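Local coordinates for luciferase-like monooxygenase (Streptomyces bottropensis, PDB 7BIP), which probably acts as a monooxygenase of the bacterial luciferase family in rishirilide biosynthesis, using molecular oxygen on a polyketide intermediate, at residues 9-12 / 13-17; 125-128 / 129-133; 340-344 / 345-349; 310-313 / 314-317; 330-333 / 334-338. All blocks are in the same frame, centred on the assembly; numbering follows the deposited sequence.

How the contacts relate
All five contacts are local turns or helix ends in one TIM barrel. Along the chain they run contact 1, contact 2, contact 4, contact 5 and contact 3. Contact 1 lies in the loop between strand 2-6 and helix 18-35, contact 2 starts helix 126-142, contact 4 ends helix 302-316, and contacts 5 and 3 occupy the beginning and end of helix 332-345, their centres 15 Å apart. Contacts 1 and 5 also have centres 15 Å apart and touch through K16 and M330, so the loop after the first strand meets the start of helix 332-345. Contact 2 lies across the chain's centre from contacts 3 and 5, 40 Å and 38 Å away between centres.

Contact 1 of 5, residues 9-12 / 13-17; sequences PTVG and PAEKS
In the loop that joins strand 2-6 to helix 18-35, the first beta-alpha connection of the TIM barrel, V11 and G12 are folded back upon by E15 and K16. Residues 13-15 have helical backbone angles without forming a regular helix, and one carbonyl gathers the turn. G12 O accepts from E15 N at 2.9 Å, the donor standing above the carbonyl plane, and from K16 N at 3.1 Å in a straighter approach close to the C=O axis. A side chain closes the turn from the other direction: E15 OE2 receives G12 N at 3.1 Å, met on the anti side of the carboxylate and 34° out of its plane. The E15 chain can reach back because CG lies beside its own backbone N (chi1 -58°) and the rest is extended. The same oxygen forms a salt bridge with R253. Replacing E15 by an alanine would probably leave G12 N without this acceptor and R253 without its charged mate, with the turn then held by the bonds to G12 O alone.

The apolar part is small. V11 CG2 presses on K16 CB at 3.6 Å and on E15 CB at 3.8 Å. Beyond CB, K16 leaves the turn, and its NZ pairs with E24 and with the backbone oxygen of M330. At the end of the loop S17 caps helix 18-35 by bonding Q20 N. With OE2 shared between a backbone N-H and a guanidinium, the loop's shape is tied to a charge pair, while K16 separately links it to helix 18-35 and to the residues just before helix 332-345.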
# COMPACT_ATOMS: atom_id res chain seq x y z
N PRO A 9 -6.71 2.28 14.90
CA PRO A 9 -7.73 3.34 14.94
C PRO A 9 -9.06 2.82 15.47
O PRO A 9 -9.58 1.81 15.00
CB PRO A 9 -7.84 3.78 13.47
CG PRO A 9 -7.47 2.57 12.70
CD PRO A 9 -6.45 1.81 13.53
N THR A 10 -9.61 3.51 16.46
CA THR A 10 -10.97 3.27 16.95
C THR A 10 -11.64 4.64 16.92
O THR A 10 -11.72 5.33 17.93
CB THR A 10 -10.97 2.65 18.35
OG1 THR A 10 -10.10 3.38 19.21
CG2 THR A 10 -10.49 1.23 18.28
N VAL A 11 -12.09 5.03 15.73
CA VAL A 11 -12.50 6.40 15.48
C VAL A 11 -13.33 6.42 14.21
O VAL A 11 -13.11 5.63 13.29
CB VAL A 11 -11.27 7.33 15.37
CG1 VAL A 11 -10.37 6.90 14.21
CG2 VAL A 11 -11.71 8.78 15.23
N GLY A 12 -14.31 7.32 14.17
CA GLY A 12 -15.11 7.53 12.99
C GLY A 12 -15.11 8.99 12.60
O GLY A 12 -14.61 9.84 13.34
N PRO A 13 -15.67 9.30 11.43
CA PRO A 13 -15.52 10.66 10.88
C PRO A 13 -16.12 11.75 11.75
O PRO A 13 -15.68 12.90 11.67
CB PRO A 13 -16.21 10.58 9.51
CG PRO A 13 -16.91 9.27 9.46
CD PRO A 13 -16.26 8.36 10.46
N ALA A 14 -17.10 11.43 12.60
CA ALA A 14 -17.65 12.45 13.49
C ALA A 14 -16.68 12.83 14.60
O ALA A 14 -16.81 13.92 15.16
CB ALA A 14 -18.97 11.97 14.08
N GLU A 15 -15.73 11.96 14.94
CA GLU A 15 -14.74 12.27 15.98
C GLU A 15 -13.47 12.88 15.41
O GLU A 15 -12.92 13.81 16.00
CB GLU A 15 -14.36 11.02 16.77
CG GLU A 15 -15.50 10.31 17.45
CD GLU A 15 -15.12 8.90 17.86
OE1 GLU A 15 -14.66 8.73 19.02
OE2 GLU A 15 -15.26 7.98 17.03
N LYS A 16 -12.98 12.36 14.29
CA LYS A 16 -11.72 12.80 13.72
C LYS A 16 -11.71 12.47 12.24
O LYS A 16 -11.99 11.33 11.87
CB LYS A 16 -10.53 12.13 14.44
CG LYS A 16 -9.17 12.71 14.08
CD LYS A 16 -8.08 12.09 14.94
CE LYS A 16 -8.23 12.49 16.40
NZ LYS A 16 -6.92 12.49 17.11
N SER A 17 -11.41 13.46 11.40
CA SER A 17 -11.30 13.16 9.98
C SER A 17 -10.16 12.18 9.75
O SER A 17 -9.22 12.08 10.54
CB SER A 17 -11.08 14.44 9.16
OG SER A 17 -9.78 14.99 9.37

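Contact 2 of 5, residues 125-128 / 129-133; sequences ESRA and RFDEG
R127 and D131, one helical turn apart, cross obliquely, their guanidinium and carboxylate planes turned 35° against each other. The carboxylate comes to the edge of the guanidinium, near its plane, but the charged atoms do not close up: R127 NH2 stays 4.2 Å from D131 OD2, beyond a salt bridge. The nearer touch is with the aliphatic part, R127 CD lying 3.4 Å from D131 OD2. R127 sets out with CG anti to its backbone nitrogen (chi1 -168°) and bends at both following torsions, which lays its CD against the aspartate.

The chain of R129 runs extended from CG to NE and begins against the carbonyl of E125, CG passing E125 O at 3.4 Å. In the plane of the guanidinium, at its edge, a water accepts from R129 NE at 3.0 Å and reaches E125 N by a weak, longer bond. Crystal neighbours touch both R127 and R129, so their outer ends may partly reflect the lattice.

These side chains decorate the first turns of helix 126-142, with E125 at the N-cap; the helix forms part of the connection between the neighbouring parallel barrel strands 103-107 and 171-175. The backbone follows the regular i to i+4 pattern, from R129 N to E125 O at 2.9 Å through to E132 N on A128 O.

On other sides of the helix, E132 CB rests against A128 O at 3.3 Å while its carboxylate goes on to T151. F130 keeps CB near S126 O at 3.4 Å and carries its ring away to P80 and R109, and S126 OG bonds M123 O and R109.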
# COMPACT_ATOMS: atom_id res chain seq x y z
N GLU A 125 -14.53 -22.40 6.38
CA GLU A 125 -13.19 -22.82 6.01
C GLU A 125 -12.16 -21.72 6.20
O GLU A 125 -11.10 -21.76 5.57
CB GLU A 125 -13.14 -23.31 4.56
CG GLU A 125 -13.20 -24.80 4.39
CD GLU A 125 -14.45 -25.35 5.03
OE1 GLU A 125 -14.35 -26.03 6.11
OE2 GLU A 125 -15.54 -25.07 4.49
N SER A 126 -12.47 -20.70 7.01
CA SER A 126 -11.52 -19.60 7.17
C SER A 126 -10.18 -20.09 7.72
O SER A 126 -9.13 -19.55 7.38
CB SER A 126 -12.10 -18.50 8.05
OG SER A 126 -12.36 -19.01 9.35
N ARG A 127 -10.19 -21.14 8.56
CA ARG A 127 -8.93 -21.66 9.08
C ARG A 127 -8.06 -22.23 7.96
O ARG A 127 -6.84 -22.00 7.92
CB ARG A 127 -9.16 -22.74 10.13
CG ARG A 127 -7.88 -23.08 10.89
CD ARG A 127 -7.32 -24.44 10.47
NE ARG A 127 -8.38 -25.44 10.30
CZ ARG A 127 -8.42 -26.35 9.33
NH1 ARG A 127 -9.42 -27.21 9.27
NH2 ARG A 127 -7.45 -26.40 8.41
N ALA A 128 -8.66 -22.99 7.04
CA ALA A 128 -7.89 -23.49 5.90
C ALA A 128 -7.43 -22.34 5.00
O ALA A 128 -6.30 -22.35 4.51
CB ALA A 128 -8.70 -24.51 5.10
N ARG A 129 -8.29 -21.34 4.79
CA ARG A 129 -7.88 -20.19 4.00
C ARG A 129 -6.69 -19.47 4.64
O ARG A 129 -5.81 -18.97 3.93
CB ARG A 129 -9.04 -19.20 3.85
CG ARG A 129 -10.19 -19.73 3.05
CD ARG A 129 -11.21 -18.61 2.82
NE ARG A 129 -12.30 -19.02 1.94
CZ ARG A 129 -12.34 -18.82 0.63
NH1 ARG A 129 -11.33 -18.21 0.01
NH2 ARG A 129 -13.39 -19.24 -0.05
N PHE A 130 -6.69 -19.38 5.97
CA PHE A 130 -5.61 -18.71 6.67
C PHE A 130 -4.30 -19.48 6.52
O PHE A 130 -3.27 -18.91 6.13
CB PHE A 130 -5.97 -18.54 8.14
CG PHE A 130 -4.86 -17.98 8.98
CD1 PHE A 130 -4.65 -16.62 9.02
CD2 PHE A 130 -4.02 -18.81 9.70
CE1 PHE A 130 -3.62 -16.09 9.78
CE2 PHE A 130 -2.99 -18.29 10.45
CZ PHE A 130 -2.79 -16.93 10.50
N ASP A 131 -4.32 -20.77 6.85
CA ASP A 131 -3.10 -21.56 6.80
C ASP A 131 -2.55 -21.62 5.38
O ASP A 131 -1.33 -21.51 5.17
CB ASP A 131 -3.35 -22.98 7.32
CG ASP A 131 -3.52 -23.02 8.84
OD1 ASP A 131 -3.02 -22.12 9.55
OD2 ASP A 131 -4.17 -23.97 9.31
N GLU A 132 -3.43 -21.80 4.38
CA GLU A 132 -2.95 -21.85 3.00
C GLU A 132 -2.48 -20.49 2.52
O GLU A 132 -1.55 -20.41 1.71
CB GLU A 132 -4.03 -22.42 2.07
CG GLU A 132 -4.30 -23.88 2.35
CD GLU A 132 -5.00 -24.59 1.21
OE1 GLU A 132 -5.04 -24.02 0.10
OE2 GLU A 132 -5.51 -25.70 1.43
N GLY A 133 -3.09 -19.40 3.00
CA GLY A 133 -2.62 -18.08 2.63
C GLY A 133 -1.24 -17.78 3.17
O GLY A 133 -0.38 -17.25 2.45
O HOH W 1 -14.24 -20.11 3.92

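Contact 3 of 5, residues 340-344 / 345-349; sequences RLFAE and HLLPH
The ring of F342, with CG anti to the backbone nitrogen (chi1 -161°), is swung under L346, whereas H345 keeps CG beside its own nitrogen (chi1 -66°), which lays its imidazole alongside L341, within bonding distance of that residue's carbonyl. L346 CB sits 3.9 Å from the F342 ring centroid and 9° off the ring normal, a CH-pi contact over the face. L346 CD1 reaches the same ring at F342 CD1, 3.5 Å away, while L347 CG comes in at the edge, 4.1 Å from F342 CD2.

The imidazole works on a carbonyl: H345 ND1 donates to L341 O at 3.2 Å, in the carbonyl plane and on a lone pair, and H345 N grips that oxygen too, at 3.0 Å. Two bonds thus grip L341 O, and the one from ND1 helps fix the rotation of the ring. L341 CD2 lies alongside, 3.7 Å from H345 CE1, and the E344 chain passes over one face of the ring.

Here helix 332-345, which follows the last barrel strand 320-324, ends. F342 O accepts from both L346 N and L347 N, the second an i to i+5 bond as the spiral widens, before a short, weakly bonded helix, 347-350, begins. P348 has no N-H to give, and its CD rests 3.2 Å from A343 O instead. The buried side faces the barrel wall, where F342 meets the ring of F3 and both F342 and L346 lie on L236.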
# COMPACT_ATOMS: atom_id res chain seq x y z
N ARG A 340 6.58 10.03 24.96
CA ARG A 340 7.72 10.74 25.53
C ARG A 340 8.00 10.28 26.96
O ARG A 340 9.16 10.11 27.34
CB ARG A 340 7.49 12.25 25.47
CG ARG A 340 7.55 12.80 24.06
CD ARG A 340 7.77 14.30 24.01
NE ARG A 340 7.95 14.76 22.63
CZ ARG A 340 6.99 15.31 21.89
NH1 ARG A 340 5.78 15.50 22.41
NH2 ARG A 340 7.25 15.68 20.65
N LEU A 341 6.95 10.08 27.76
CA LEU A 341 7.16 9.62 29.13
C LEU A 341 7.71 8.20 29.15
O LEU A 341 8.59 7.88 29.96
CB LEU A 341 5.86 9.71 29.93
CG LEU A 341 5.41 11.11 30.34
CD1 LEU A 341 3.99 11.06 30.95
CD2 LEU A 341 6.39 11.76 31.31
N PHE A 342 7.20 7.34 28.27
CA PHE A 342 7.72 5.98 28.21
C PHE A 342 9.18 5.98 27.80
O PHE A 342 9.99 5.25 28.37
CB PHE A 342 6.89 5.14 27.23
CG PHE A 342 7.04 3.66 27.42
CD1 PHE A 342 6.08 2.93 28.11
CD2 PHE A 342 8.15 2.99 26.92
CE1 PHE A 342 6.23 1.57 28.29
CE2 PHE A 342 8.29 1.62 27.11
CZ PHE A 342 7.33 0.92 27.80
N ALA A 343 9.54 6.81 26.82
CA ALA A 343 10.91 6.84 26.34
C ALA A 343 11.87 7.35 27.41
O ALA A 343 12.98 6.83 27.55
CB ALA A 343 11.00 7.70 25.08
N GLU A 344 11.46 8.36 28.17
CA GLU A 344 12.36 8.94 29.16
C GLU A 344 12.51 8.05 30.39
O GLU A 344 13.61 7.92 30.94
CB GLU A 344 11.87 10.33 29.57
CG GLU A 344 12.87 11.10 30.42
CD GLU A 344 12.32 12.41 30.95
OE1 GLU A 344 11.08 12.57 30.98
OE2 GLU A 344 13.13 13.29 31.33
N HIS A 345 11.41 7.45 30.85
CA HIS A 345 11.39 6.81 32.15
C HIS A 345 11.47 5.29 32.11
O HIS A 345 11.85 4.69 33.12
CB HIS A 345 10.13 7.22 32.92
CG HIS A 345 10.09 8.67 33.27
ND1 HIS A 345 9.34 9.59 32.57
CD2 HIS A 345 10.74 9.37 34.23
CE1 HIS A 345 9.51 10.79 33.10
NE2 HIS A 345 10.36 10.68 34.10
N LEU A 346 11.15 4.67 30.98
CA LEU A 346 11.04 3.21 30.95
C LEU A 346 11.97 2.57 29.94
O LEU A 346 12.66 1.60 30.27
CB LEU A 346 9.58 2.82 30.64
CG LEU A 346 8.66 3.20 31.81
CD1 LEU A 346 7.20 3.09 31.44
CD2 LEU A 346 8.98 2.31 32.98
N LEU A 347 12.01 3.09 28.72
CA LEU A 347 12.89 2.54 27.69
C LEU A 347 14.33 2.32 28.15
O LEU A 347 14.89 1.26 27.84
CB LEU A 347 12.86 3.43 26.45
CG LEU A 347 11.88 3.08 25.34
CD1 LEU A 347 12.20 3.93 24.10
CD2 LEU A 347 11.94 1.59 25.01
N PRO A 348 14.99 3.25 28.85
CA PRO A 348 16.40 3.01 29.22
C PRO A 348 16.61 1.79 30.10
O PRO A 348 17.66 1.14 30.00
CB PRO A 348 16.80 4.29 29.96
CG PRO A 348 15.91 5.33 29.40
CD PRO A 348 14.59 4.63 29.21
N HIS A 349 15.64 1.45 30.96
CA HIS A 349 15.84 0.36 31.91
C HIS A 349 15.64 -1.02 31.30
O HIS A 349 16.04 -2.02 31.92
CB HIS A 349 14.90 0.55 33.11
CG HIS A 349 14.95 1.92 33.71
ND1 HIS A 349 14.65 3.06 32.99
CD2 HIS A 349 15.29 2.34 34.95
CE1 HIS A 349 14.79 4.12 33.77
NE2 HIS A 349 15.18 3.71 34.96

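Contact 4 of 5, residues 310-313 / 314-317; sequences DDIR and GWFG
I312 and F316 make the tight, buried side of this helix end. I312 CG2 meets F316 CD2 at 3.7 Å, and both side chains press on Y232 of strand 228-236. F316 is further enclosed by M230 of that strand and by V205 and L209 of helix 202-218.

W315 is packed more against backbone than against side chain. With its CG beside its own nitrogen (chi1 -59°), the indole folds back over the preceding turn, and D311 O lies 3.4 Å above one face, offset toward the rim. That oxygen also accepts W315 N at 3.0 Å, so one carbonyl holds the residue by its backbone and lies against its ring. The touch to I312 is looser, CG1 to W315 CZ3 at 4.3 Å. Since R202 makes a cation-pi contact with the indole, putting an alanine at W315 would probably leave that guanidinium without its aromatic partner and strip D311 O of its cover.

The helix concerned is 302-316, which leads into barrel strand 320-324. It stops at G317, where phi turns positive (87°), a value strained for residues that carry a side chain; G317 N still bonds R313 O at 2.8 Å. G317 O, buried here, has no partner in the model.

On the solvent side R313 and G314 are exposed. R313 leaves extended, its CG 3.9 Å from G317 O, and its NE forms a salt bridge with D318. G314 offers D310 O a backbone bond of 3.0 Å. D311, partly exposed, forms a salt bridge with R295, which also packs on I312 and W315.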
# COMPACT_ATOMS: atom_id res chain seq x y z
N ASP A 310 7.27 -5.10 34.89
CA ASP A 310 8.07 -6.08 35.62
C ASP A 310 7.25 -7.31 36.00
O ASP A 310 7.77 -8.44 35.98
CB ASP A 310 8.69 -5.44 36.87
CG ASP A 310 9.74 -4.39 36.52
OD1 ASP A 310 10.14 -4.30 35.34
OD2 ASP A 310 10.16 -3.64 37.43
N ASP A 311 5.97 -7.12 36.35
CA ASP A 311 5.10 -8.26 36.62
C ASP A 311 4.91 -9.11 35.37
O ASP A 311 5.02 -10.34 35.41
CB ASP A 311 3.74 -7.79 37.13
CG ASP A 311 3.81 -7.17 38.51
OD1 ASP A 311 4.84 -7.34 39.21
OD2 ASP A 311 2.82 -6.51 38.91
N ILE A 312 4.62 -8.45 34.24
CA ILE A 312 4.38 -9.14 32.98
C ILE A 312 5.62 -9.93 32.56
O ILE A 312 5.52 -11.10 32.14
CB ILE A 312 3.96 -8.12 31.90
CG1 ILE A 312 2.52 -7.64 32.16
CG2 ILE A 312 4.06 -8.72 30.50
CD1 ILE A 312 2.20 -6.32 31.50
N ARG A 313 6.80 -9.31 32.68
CA ARG A 313 8.04 -10.01 32.35
C ARG A 313 8.24 -11.23 33.25
O ARG A 313 8.70 -12.27 32.79
CB ARG A 313 9.21 -9.03 32.47
CG ARG A 313 10.54 -9.53 31.91
CD ARG A 313 11.65 -8.53 32.17
NE ARG A 313 12.92 -8.99 31.62
CZ ARG A 313 13.87 -9.59 32.33
NH1 ARG A 313 13.70 -9.81 33.62
NH2 ARG A 313 14.99 -9.97 31.74
N GLY A 314 7.87 -11.11 34.52
CA GLY A 314 7.97 -12.25 35.42
C GLY A 314 7.05 -13.40 35.02
O GLY A 314 7.41 -14.57 35.20
N TRP A 315 5.87 -13.09 34.48
CA TRP A 315 4.96 -14.15 34.06
C TRP A 315 5.36 -14.77 32.73
O TRP A 315 5.26 -15.99 32.56
CB TRP A 315 3.53 -13.62 33.93
CG TRP A 315 2.95 -13.02 35.16
CD1 TRP A 315 3.27 -13.32 36.45
CD2 TRP A 315 1.94 -12.02 35.22
NE1 TRP A 315 2.52 -12.55 37.31
CE2 TRP A 315 1.70 -11.74 36.58
CE3 TRP A 315 1.22 -11.31 34.25
CZ2 TRP A 315 0.75 -10.80 36.99
CZ3 TRP A 315 0.28 -10.38 34.66
CH2 TRP A 315 0.06 -10.13 36.02
N PHE A 316 5.76 -13.95 31.77
CA PHE A 316 5.85 -14.38 30.38
C PHE A 316 7.27 -14.51 29.87
O PHE A 316 7.47 -15.13 28.82
CB PHE A 316 5.10 -13.40 29.46
CG PHE A 316 3.64 -13.25 29.79
CD1 PHE A 316 2.93 -14.27 30.42
CD2 PHE A 316 2.96 -12.08 29.46
CE1 PHE A 316 1.59 -14.12 30.73
CE2 PHE A 316 1.63 -11.92 29.76
CZ PHE A 316 0.93 -12.94 30.38
N GLY A 317 8.25 -13.95 30.55
CA GLY A 317 9.59 -13.88 30.00
C GLY A 317 9.75 -12.64 29.15
O GLY A 317 8.92 -11.73 29.14

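Contact 5 of 5, residues 330-333 / 334-338; sequences MPFE and ESART
F332 and A336 supply the apolar contact: the methyl of A336 lies over one face of the phenyl ring, offset toward its rim, with CB 4.1 Å from F332 CZ. The ring stands there because CG is anti to the backbone nitrogen (chi1 160°), and it also packs on R27 and L28 of helix 18-35. Van der Waals touches continue at the start of the segment. M330 CG meets E334 CB at 3.9 Å, and P331 CG lies 3.4 Å from E334 OE2, the proline ring resting against the glutamate's carboxylate.

Sulfur and hydroxyl form a separate group. M330 SD comes within 3.4 Å of S335 OG, a plain contact, while that hydroxyl is hydrogen-bonded to V325 O. A water joins the two residues as well, 2.6 Å from S335 OG and within hydrogen-bonding reach of M330 O.

Backbone bonds set the helical turn. P331 O takes E334 N at 3.0 Å, a donor well above the carbonyl plane, and S335 N in a weak bond; F332 O accepts A336 N at 2.8 Å, nearly in line with its C=O, and E333 O accepts R337 N.

Charged ends go elsewhere: E334 to Y235, and R337 to Y235 and E242. With P331 at the N-cap, this is the opening of helix 332-345, the helix following the last strand of a TIM barrel and lying against the first, 18-35, whose E23 is a calcium-binding residue with its side chain about 8 Å from that of F332.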
# COMPACT_ATOMS: atom_id res chain seq x y z
N MET A 330 -8.84 11.12 21.19
CA MET A 330 -7.70 11.41 22.04
C MET A 330 -6.75 12.35 21.32
O MET A 330 -6.29 12.03 20.21
CB MET A 330 -6.94 10.14 22.44
CG MET A 330 -5.58 10.43 23.10
SD MET A 330 -4.58 8.99 23.53
CE MET A 330 -5.84 7.94 24.25
N PRO A 331 -6.45 13.52 21.88
CA PRO A 331 -5.56 14.47 21.21
C PRO A 331 -4.22 13.81 20.89
O PRO A 331 -3.71 12.99 21.66
CB PRO A 331 -5.39 15.59 22.24
CG PRO A 331 -6.61 15.52 23.09
CD PRO A 331 -7.04 14.08 23.11
N PHE A 332 -3.68 14.18 19.73
CA PHE A 332 -2.33 13.77 19.38
C PHE A 332 -1.36 14.08 20.52
O PHE A 332 -0.47 13.28 20.82
CB PHE A 332 -1.89 14.47 18.09
CG PHE A 332 -0.40 14.51 17.89
CD1 PHE A 332 0.25 13.45 17.28
CD2 PHE A 332 0.35 15.59 18.33
CE1 PHE A 332 1.62 13.47 17.11
CE2 PHE A 332 1.72 15.61 18.18
CZ PHE A 332 2.36 14.56 17.56
N GLU A 333 -1.52 15.24 21.17
CA GLU A 333 -0.56 15.64 22.19
C GLU A 333 -0.52 14.65 23.35
O GLU A 333 0.52 14.49 24.00
CB GLU A 333 -0.88 17.05 22.70
CG GLU A 333 -0.68 18.16 21.67
CD GLU A 333 -1.77 18.20 20.59
OE1 GLU A 333 -2.83 17.55 20.76
OE2 GLU A 333 -1.55 18.88 19.56
N GLU A 334 -1.64 13.98 23.62
CA GLU A 334 -1.70 12.99 24.70
C GLU A 334 -1.03 11.69 24.28
O GLU A 334 -0.32 11.07 25.07
CB GLU A 334 -3.16 12.76 25.11
CG GLU A 334 -3.70 13.90 25.98
CD GLU A 334 -5.18 13.79 26.30
OE1 GLU A 334 -5.70 12.66 26.46
OE2 GLU A 334 -5.84 14.85 26.38
N SER A 335 -1.24 11.26 23.03
CA SER A 335 -0.49 10.12 22.53
C SER A 335 1.01 10.40 22.55
O SER A 335 1.82 9.54 22.94
CB SER A 335 -0.93 9.79 21.11
OG SER A 335 -2.33 9.53 21.08
N ALA A 336 1.40 11.60 22.15
CA ALA A 336 2.82 11.95 22.12
C ALA A 336 3.40 12.02 23.53
O ALA A 336 4.54 11.60 23.76
CB ALA A 336 3.00 13.28 21.39
N ARG A 337 2.62 12.54 24.49
CA ARG A 337 3.06 12.58 25.88
C ARG A 337 3.31 11.17 26.41
O ARG A 337 4.32 10.92 27.08
CB ARG A 337 2.04 13.31 26.75
CG ARG A 337 2.36 13.23 28.25
CD ARG A 337 1.39 14.07 29.08
NE ARG A 337 0.06 13.50 29.08
CZ ARG A 337 -0.96 14.00 29.77
NH1 ARG A 337 -0.78 15.10 30.51
NH2 ARG A 337 -2.14 13.42 29.71
N THR A 338 2.39 10.24 26.11
CA THR A 338 2.58 8.85 26.52
C THR A 338 3.90 8.32 25.99
O THR A 338 4.67 7.70 26.73
CB THR A 338 1.42 7.99 26.00
OG1 THR A 338 0.22 8.31 26.70
CG2 THR A 338 1.72 6.50 26.19
O HOH W 2 -4.02 10.49 19.30